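Local coordinates for protein MYB21 (PDB 3OSG) that binds promoter DNA through its Myb R2R3 domain, the part present here, and probably acts as a nuclear transcription factor for RNA polymerase II genes, at residues A[12-18]-A[40-44]; A[52-56]-A[95-99]. All blocks are in the same frame, centred on the assembly; numbering follows the deposited sequence.

Interaction 1. Residues A[12-18]-A[40-44]; sequences QKFTPEE and FPNRN. With nucleotides of chain B.
R43 has one bend in its chain, at chi2 (-67°), and then runs straight, which lays its guanidinium over F14 and beside E18. E18 has CG beside its own backbone N and is extended beyond it, which carries the carboxylate to the side of that guanidinium. The grip is side-on. R43 NE donates to E18 OE2 at 3.2 Å, nearly straight but from above the carboxylate plane. R43 NH2 meets E18 OE1 at 3.1 Å on its syn side, closing the salt bridge. The two flat groups are therefore turned well away from coplanar. E18 OE1 also accepts from T15 N on its anti side. E18 N returns a bond of 2.9 Å to T15 OG1, so T15 and E18 form a capping box at the start of helix 16-29.

R43 NH1 donates to Q12 O at 2.9 Å, within the guanidinium plane but from above the carbonyl plane. R43 NH2 adds a weak bond to K13 O. The F14 ring covers one face of the guanidinium, with planes 20° apart and centres 4.0 Å apart, a stacked cation-pi contact. These partners would fix the rotation of the buried guanidinium. F40 brings its ring edge to E18 O.

The chain held by R43 faces the DNA backbone. Q12 N donates to OP1 of DC7 of chain B at 2.8 Å, and F14 N to OP1 of DT6 of chain B at 2.9 Å. A capped first helix, with its leading residues tied to the turn before helix 45-56, belongs here to a DNA-bound Myb repeat of the helix-turn-helix class.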
# COMPACT_ATOMS: atom_id res chain seq x y z
N GLN A 12 0.63 -7.25 12.35
CA GLN A 12 2.08 -7.42 12.34
C GLN A 12 2.68 -6.50 11.28
O GLN A 12 2.59 -6.78 10.08
CB GLN A 12 2.44 -8.89 12.08
CG GLN A 12 1.93 -9.85 13.16
CD GLN A 12 2.72 -9.75 14.46
OE1 GLN A 12 3.93 -9.56 14.44
NE2 GLN A 12 2.05 -9.88 15.58
N LYS A 13 3.28 -5.39 11.71
CA LYS A 13 3.88 -4.42 10.80
C LYS A 13 5.23 -4.91 10.31
O LYS A 13 5.99 -5.49 11.07
CB LYS A 13 4.10 -3.08 11.52
CG LYS A 13 2.87 -2.52 12.25
CD LYS A 13 1.98 -1.70 11.32
CE LYS A 13 0.99 -0.87 12.13
NZ LYS A 13 0.46 0.31 11.39
N PHE A 14 5.54 -4.68 9.04
CA PHE A 14 6.88 -4.96 8.53
C PHE A 14 7.90 -4.02 9.18
O PHE A 14 7.69 -2.81 9.26
CB PHE A 14 6.95 -4.77 7.02
CG PHE A 14 6.59 -6.00 6.25
CD1 PHE A 14 5.28 -6.45 6.22
CD2 PHE A 14 7.56 -6.69 5.55
CE1 PHE A 14 4.95 -7.57 5.52
CE2 PHE A 14 7.24 -7.82 4.86
CZ PHE A 14 5.94 -8.27 4.84
N THR A 15 9.00 -4.60 9.64
CA THR A 15 10.12 -3.84 10.17
C THR A 15 10.98 -3.32 9.01
O THR A 15 10.85 -3.80 7.89
CB THR A 15 11.00 -4.72 11.04
OG1 THR A 15 11.63 -5.71 10.20
CG2 THR A 15 10.17 -5.41 12.09
N PRO A 16 11.87 -2.35 9.29
CA PRO A 16 12.75 -1.82 8.24
C PRO A 16 13.66 -2.92 7.70
O PRO A 16 14.01 -2.93 6.52
CB PRO A 16 13.58 -0.76 8.99
CG PRO A 16 12.81 -0.46 10.23
CD PRO A 16 12.15 -1.75 10.60
N GLU A 17 14.02 -3.84 8.58
CA GLU A 17 14.85 -4.98 8.21
C GLU A 17 14.12 -5.97 7.29
O GLU A 17 14.66 -6.41 6.27
CB GLU A 17 15.37 -5.67 9.48
CG GLU A 17 16.45 -4.87 10.27
CD GLU A 17 15.89 -3.73 11.14
OE1 GLU A 17 14.67 -3.44 11.07
OE2 GLU A 17 16.68 -3.13 11.91
N GLU A 18 12.89 -6.31 7.64
CA GLU A 18 12.07 -7.17 6.79
C GLU A 18 11.83 -6.54 5.43
O GLU A 18 11.79 -7.22 4.42
CB GLU A 18 10.71 -7.45 7.44
CG GLU A 18 10.74 -8.52 8.48
CD GLU A 18 9.41 -8.68 9.20
OE1 GLU A 18 8.82 -7.65 9.62
OE2 GLU A 18 8.96 -9.84 9.34
N PHE A 40 10.66 -16.00 4.90
CA PHE A 40 10.19 -15.20 6.04
C PHE A 40 9.43 -16.08 7.01
O PHE A 40 8.32 -16.49 6.72
CB PHE A 40 9.23 -14.10 5.57
CG PHE A 40 9.89 -12.97 4.84
CD1 PHE A 40 10.10 -11.76 5.46
CD2 PHE A 40 10.27 -13.12 3.52
CE1 PHE A 40 10.69 -10.72 4.79
CE2 PHE A 40 10.87 -12.08 2.84
CZ PHE A 40 11.07 -10.88 3.48
N PRO A 41 10.01 -16.37 8.18
CA PRO A 41 9.37 -17.33 9.09
C PRO A 41 7.97 -16.91 9.56
O PRO A 41 7.11 -17.77 9.81
CB PRO A 41 10.35 -17.39 10.27
CG PRO A 41 11.12 -16.11 10.19
CD PRO A 41 11.25 -15.81 8.73
N ASN A 42 7.73 -15.61 9.65
CA ASN A 42 6.44 -15.13 10.14
C ASN A 42 5.56 -14.46 9.08
O ASN A 42 4.62 -13.74 9.43
CB ASN A 42 6.65 -14.15 11.30
CG ASN A 42 7.46 -14.77 12.44
OD1 ASN A 42 7.08 -15.81 12.99
ND2 ASN A 42 8.56 -14.11 12.82
N ARG A 43 5.85 -14.67 7.80
CA ARG A 43 5.10 -14.00 6.74
C ARG A 43 4.59 -14.98 5.69
O ARG A 43 5.28 -15.94 5.33
CB ARG A 43 5.98 -12.96 6.04
CG ARG A 43 6.52 -11.86 6.97
CD ARG A 43 5.41 -10.96 7.49
NE ARG A 43 5.94 -9.93 8.38
CZ ARG A 43 5.19 -9.00 8.95
NH1 ARG A 43 3.89 -8.98 8.69
NH2 ARG A 43 5.74 -8.09 9.76
N ASN A 44 3.38 -14.75 5.19
CA ASN A 44 2.86 -15.56 4.10
C ASN A 44 2.98 -14.83 2.76
O ASN A 44 3.47 -13.70 2.70
CB ASN A 44 1.42 -15.95 4.39
CG ASN A 44 0.51 -14.74 4.48
OD1 ASN A 44 0.68 -13.78 3.75
ND2 ASN A 44 -0.47 -14.80 5.37
P DT B 6 2.36 -2.67 6.78
OP1 DT B 6 3.53 -3.12 7.58
OP2 DT B 6 2.41 -2.62 5.31
O5' DT B 6 1.09 -3.56 7.16
C5' DT B 6 0.80 -3.82 8.54
C4' DT B 6 -0.56 -4.49 8.69
O4' DT B 6 -1.56 -3.70 8.04
C3' DT B 6 -0.75 -5.88 8.09
O3' DT B 6 -1.03 -6.72 9.19
C2' DT B 6 -1.95 -5.77 7.13
C1' DT B 6 -2.64 -4.54 7.69
N1 DT B 6 -3.44 -3.71 6.75
C2 DT B 6 -4.79 -3.59 6.95
O2 DT B 6 -5.37 -4.17 7.84
N3 DT B 6 -5.45 -2.77 6.07
C4 DT B 6 -4.90 -2.08 5.02
O4 DT B 6 -5.58 -1.39 4.29
C5 DT B 6 -3.47 -2.24 4.84
C7 DT B 6 -2.75 -1.54 3.71
C6 DT B 6 -2.82 -3.04 5.71
P DC B 7 -1.13 -8.31 9.07
OP1 DC B 7 -0.73 -8.78 10.39
OP2 DC B 7 -0.38 -8.66 7.84
O5' DC B 7 -2.66 -8.73 8.84
C5' DC B 7 -3.58 -8.65 9.92
C4' DC B 7 -5.01 -8.83 9.43
O4' DC B 7 -5.42 -7.73 8.55
C3' DC B 7 -5.30 -10.13 8.70
O3' DC B 7 -6.51 -10.64 9.28
C2' DC B 7 -5.49 -9.67 7.26
C1' DC B 7 -6.11 -8.29 7.45
N1 DC B 7 -6.02 -7.35 6.28
C2 DC B 7 -7.13 -6.58 5.98
O2 DC B 7 -8.12 -6.70 6.68
N3 DC B 7 -7.09 -5.72 4.94
C4 DC B 7 -6.01 -5.61 4.20
N4 DC B 7 -6.06 -4.74 3.18
C5 DC B 7 -4.85 -6.39 4.47
C6 DC B 7 -4.90 -7.23 5.52
P DA B 5 0.20 3.92 5.41
OP1 DA B 5 1.35 4.82 5.45
OP2 DA B 5 -0.60 3.75 4.18
O5' DA B 5 0.71 2.48 5.88
C5' DA B 5 1.39 2.39 7.11
C4' DA B 5 1.25 1.00 7.68
O4' DA B 5 -0.12 0.81 8.11
C3' DA B 5 1.52 -0.14 6.69
O3' DA B 5 2.07 -1.23 7.41
C2' DA B 5 0.14 -0.48 6.16
C1' DA B 5 -0.74 -0.23 7.38
N9 DA B 5 -2.08 0.26 7.05
C8 DA B 5 -2.40 1.15 6.07
N7 DA B 5 -3.68 1.43 5.99
C5 DA B 5 -4.24 0.69 7.00
C6 DA B 5 -5.57 0.57 7.45
N6 DA B 5 -6.58 1.23 6.89
N1 DA B 5 -5.80 -0.24 8.50
C2 DA B 5 -4.77 -0.88 9.06
N3 DA B 5 -3.48 -0.84 8.72
C4 DA B 5 -3.27 -0.04 7.67

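Interaction 2. Residues A[52-56]-A[95-99]. With nucleotides of chain B.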
# COMPACT_ATOMS: atom_id res chain seq x y z
N TRP A 52 5.10 -5.30 -0.81
CA TRP A 52 5.83 -4.87 -1.99
C TRP A 52 4.99 -3.97 -2.90
O TRP A 52 5.40 -2.85 -3.24
CB TRP A 52 6.37 -6.06 -2.78
CG TRP A 52 6.92 -5.65 -4.12
CD1 TRP A 52 6.25 -5.61 -5.30
CD2 TRP A 52 8.24 -5.17 -4.39
NE1 TRP A 52 7.08 -5.16 -6.31
CE2 TRP A 52 8.31 -4.88 -5.77
CE3 TRP A 52 9.38 -4.97 -3.60
CZ2 TRP A 52 9.47 -4.40 -6.38
CZ3 TRP A 52 10.53 -4.49 -4.20
CH2 TRP A 52 10.56 -4.20 -5.58
N LYS A 53 3.81 -4.43 -3.26
CA LYS A 53 2.99 -3.73 -4.23
C LYS A 53 2.58 -2.33 -3.77
O LYS A 53 2.55 -1.40 -4.56
CB LYS A 53 1.77 -4.57 -4.59
CG LYS A 53 0.84 -3.96 -5.64
CD LYS A 53 -0.32 -4.90 -5.95
CE LYS A 53 -1.25 -4.33 -7.03
NZ LYS A 53 -1.90 -3.03 -6.62
N ASN A 54 2.28 -2.19 -2.48
CA ASN A 54 1.74 -0.93 -1.97
C ASN A 54 2.75 -0.06 -1.24
O ASN A 54 2.49 1.11 -0.98
CB ASN A 54 0.57 -1.20 -1.02
CG ASN A 54 -0.57 -1.92 -1.70
OD1 ASN A 54 -1.17 -1.42 -2.64
ND2 ASN A 54 -0.87 -3.13 -1.22
N TYR A 55 3.91 -0.61 -0.89
CA TYR A 55 4.86 0.18 -0.10
C TYR A 55 6.32 0.18 -0.56
O TYR A 55 7.00 1.20 -0.43
CB TYR A 55 4.73 -0.14 1.40
CG TYR A 55 3.36 0.24 1.90
CD1 TYR A 55 3.08 1.54 2.28
CD2 TYR A 55 2.33 -0.70 1.94
CE1 TYR A 55 1.83 1.90 2.70
CE2 TYR A 55 1.08 -0.36 2.38
CZ TYR A 55 0.82 0.95 2.75
OH TYR A 55 -0.43 1.31 3.16
N LEU A 56 6.81 -0.94 -1.09
CA LEU A 56 8.25 -1.05 -1.37
C LEU A 56 8.63 -0.87 -2.83
O LEU A 56 9.72 -0.40 -3.12
CB LEU A 56 8.80 -2.38 -0.84
CG LEU A 56 8.53 -2.58 0.65
CD1 LEU A 56 9.07 -3.92 1.14
CD2 LEU A 56 9.11 -1.42 1.45
N THR A 95 -1.65 3.64 -5.00
CA THR A 95 -2.44 2.47 -5.36
C THR A 95 -3.81 2.60 -4.74
O THR A 95 -4.05 3.53 -3.99
CB THR A 95 -1.81 1.18 -4.81
OG1 THR A 95 -1.99 1.13 -3.39
CG2 THR A 95 -0.32 1.16 -5.13
N ASP A 96 -4.69 1.67 -5.04
CA ASP A 96 -6.04 1.70 -4.50
C ASP A 96 -6.05 1.74 -2.97
O ASP A 96 -6.94 2.33 -2.38
CB ASP A 96 -6.87 0.53 -5.03
CG ASP A 96 -6.29 -0.82 -4.63
OD1 ASP A 96 -7.07 -1.78 -4.47
OD2 ASP A 96 -5.06 -0.92 -4.48
N ILE A 97 -5.06 1.11 -2.35
CA ILE A 97 -4.95 1.12 -0.89
C ILE A 97 -4.81 2.56 -0.41
O ILE A 97 -5.53 2.99 0.48
CB ILE A 97 -3.70 0.34 -0.40
CG1 ILE A 97 -3.89 -1.18 -0.55
CG2 ILE A 97 -3.32 0.75 1.02
CD1 ILE A 97 -5.17 -1.71 0.03
N HIS A 98 -3.89 3.30 -1.03
CA HIS A 98 -3.66 4.68 -0.65
C HIS A 98 -4.87 5.56 -0.95
O HIS A 98 -5.26 6.41 -0.13
CB HIS A 98 -2.40 5.26 -1.33
CG HIS A 98 -1.20 4.37 -1.25
ND1 HIS A 98 -0.73 3.85 -0.06
CD2 HIS A 98 -0.37 3.91 -2.21
CE1 HIS A 98 0.33 3.10 -0.30
NE2 HIS A 98 0.57 3.12 -1.59
N ILE A 99 -5.48 5.36 -2.11
CA ILE A 99 -6.65 6.15 -2.48
C ILE A 99 -7.80 5.98 -1.50
O ILE A 99 -8.41 6.97 -1.07
CB ILE A 99 -7.14 5.83 -3.94
CG1 ILE A 99 -6.50 6.79 -4.95
CG2 ILE A 99 -8.65 5.99 -4.04
CD1 ILE A 99 -5.01 6.62 -5.15
P DA B 5 0.20 3.92 5.41
OP1 DA B 5 1.35 4.82 5.45
OP2 DA B 5 -0.60 3.75 4.18
O5' DA B 5 0.71 2.48 5.88
C5' DA B 5 1.39 2.39 7.11
C4' DA B 5 1.25 1.00 7.68
O4' DA B 5 -0.12 0.81 8.11
C3' DA B 5 1.52 -0.14 6.69
O3' DA B 5 2.07 -1.23 7.41
C2' DA B 5 0.14 -0.48 6.16
C1' DA B 5 -0.74 -0.23 7.38
N9 DA B 5 -2.08 0.26 7.05
C8 DA B 5 -2.40 1.15 6.07
N7 DA B 5 -3.68 1.43 5.99
C5 DA B 5 -4.24 0.69 7.00
C6 DA B 5 -5.57 0.57 7.45
N6 DA B 5 -6.58 1.23 6.89
N1 DA B 5 -5.80 -0.24 8.50
C2 DA B 5 -4.77 -0.88 9.06
N3 DA B 5 -3.48 -0.84 8.72
C4 DA B 5 -3.27 -0.04 7.67
P DT B 6 2.36 -2.67 6.78
OP1 DT B 6 3.53 -3.12 7.58
OP2 DT B 6 2.41 -2.62 5.31
O5' DT B 6 1.09 -3.56 7.16
C5' DT B 6 0.80 -3.82 8.54
C4' DT B 6 -0.56 -4.49 8.69
O4' DT B 6 -1.56 -3.70 8.04
C3' DT B 6 -0.75 -5.88 8.09
O3' DT B 6 -1.03 -6.72 9.19
C2' DT B 6 -1.95 -5.77 7.13
C1' DT B 6 -2.64 -4.54 7.69
N1 DT B 6 -3.44 -3.71 6.75
C2 DT B 6 -4.79 -3.59 6.95
O2 DT B 6 -5.37 -4.17 7.84
N3 DT B 6 -5.45 -2.77 6.07
C4 DT B 6 -4.90 -2.08 5.02
O4 DT B 6 -5.58 -1.39 4.29
C5 DT B 6 -3.47 -2.24 4.84
C7 DT B 6 -2.75 -1.54 3.71
C6 DT B 6 -2.82 -3.04 5.71
O HOH W 1 -2.92 -2.45 -4.35
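N54 OD1 is gripped by T95 OG1 and by a water. T95 OG1 donates to N54 OD1 at 2.8 Å, tilted from the carbonyl plane. The water donates to N54 OD1 and to D96 OD2, and accepts from K53 NZ. It thus links K53 and D96, whose charged atoms NZ and OD2 stay 4.4 Å apart, beyond a salt bridge. T95 is the N-cap of helix 96-109. Its chi1 of 72° turns OG1 so that it can meet N54 and also take a weak bond from I97 N.

I97 CG1 lies 3.4 Å from N54 OD1, and the I97 chain runs across the amide of N54. N54 ND2 is turned back to its own helix, with a weak bond to D50 O. The contact joins the end of helix 45-56 to the start of helix 96-109. This is consistent with the R2R3 Myb arrangement, in which the recognition helices of the two repeats lie together in the major groove.

H98 NE2 donates a weak, bent bond to N54 O at 2.8 Å. The edge of the H98 ring is directed at the face of Y55 in an offset edge-to-face pair, with planes at 85°. Y55 OH reaches a backbone phosphate, bonding OP2 of DA5 of chain B at 2.7 Å. The sugar of DA5 of chain B lies over one face of the tyrosine ring, its C3' offset toward the rim. I97 CG2 touches Y55 OH and, at 3.6 Å, the thymine methyl C7 of DT6 of chain B.

Interaction 1 ties the start of helix 16-29 to the turn before helix 45-56; interaction 2 probably joins the two Myb repeats. Their centres are about 17 Å apart, and their nearest atoms come to about 5 Å without touching. Helix 45-56 connects them: 40-44 leads into it and 52-56 ends it. F14 also packs on R51, just before 52-56. Both contacts meet the same DNA strand. DT6 of chain B is shared: its phosphate faces F14 in interaction 1, and its base methyl faces I97 in interaction 2. DA5 of chain B is shared too, through a weak bond from K13 NZ to O4' at 3.4 Å and through its phosphate at Y55.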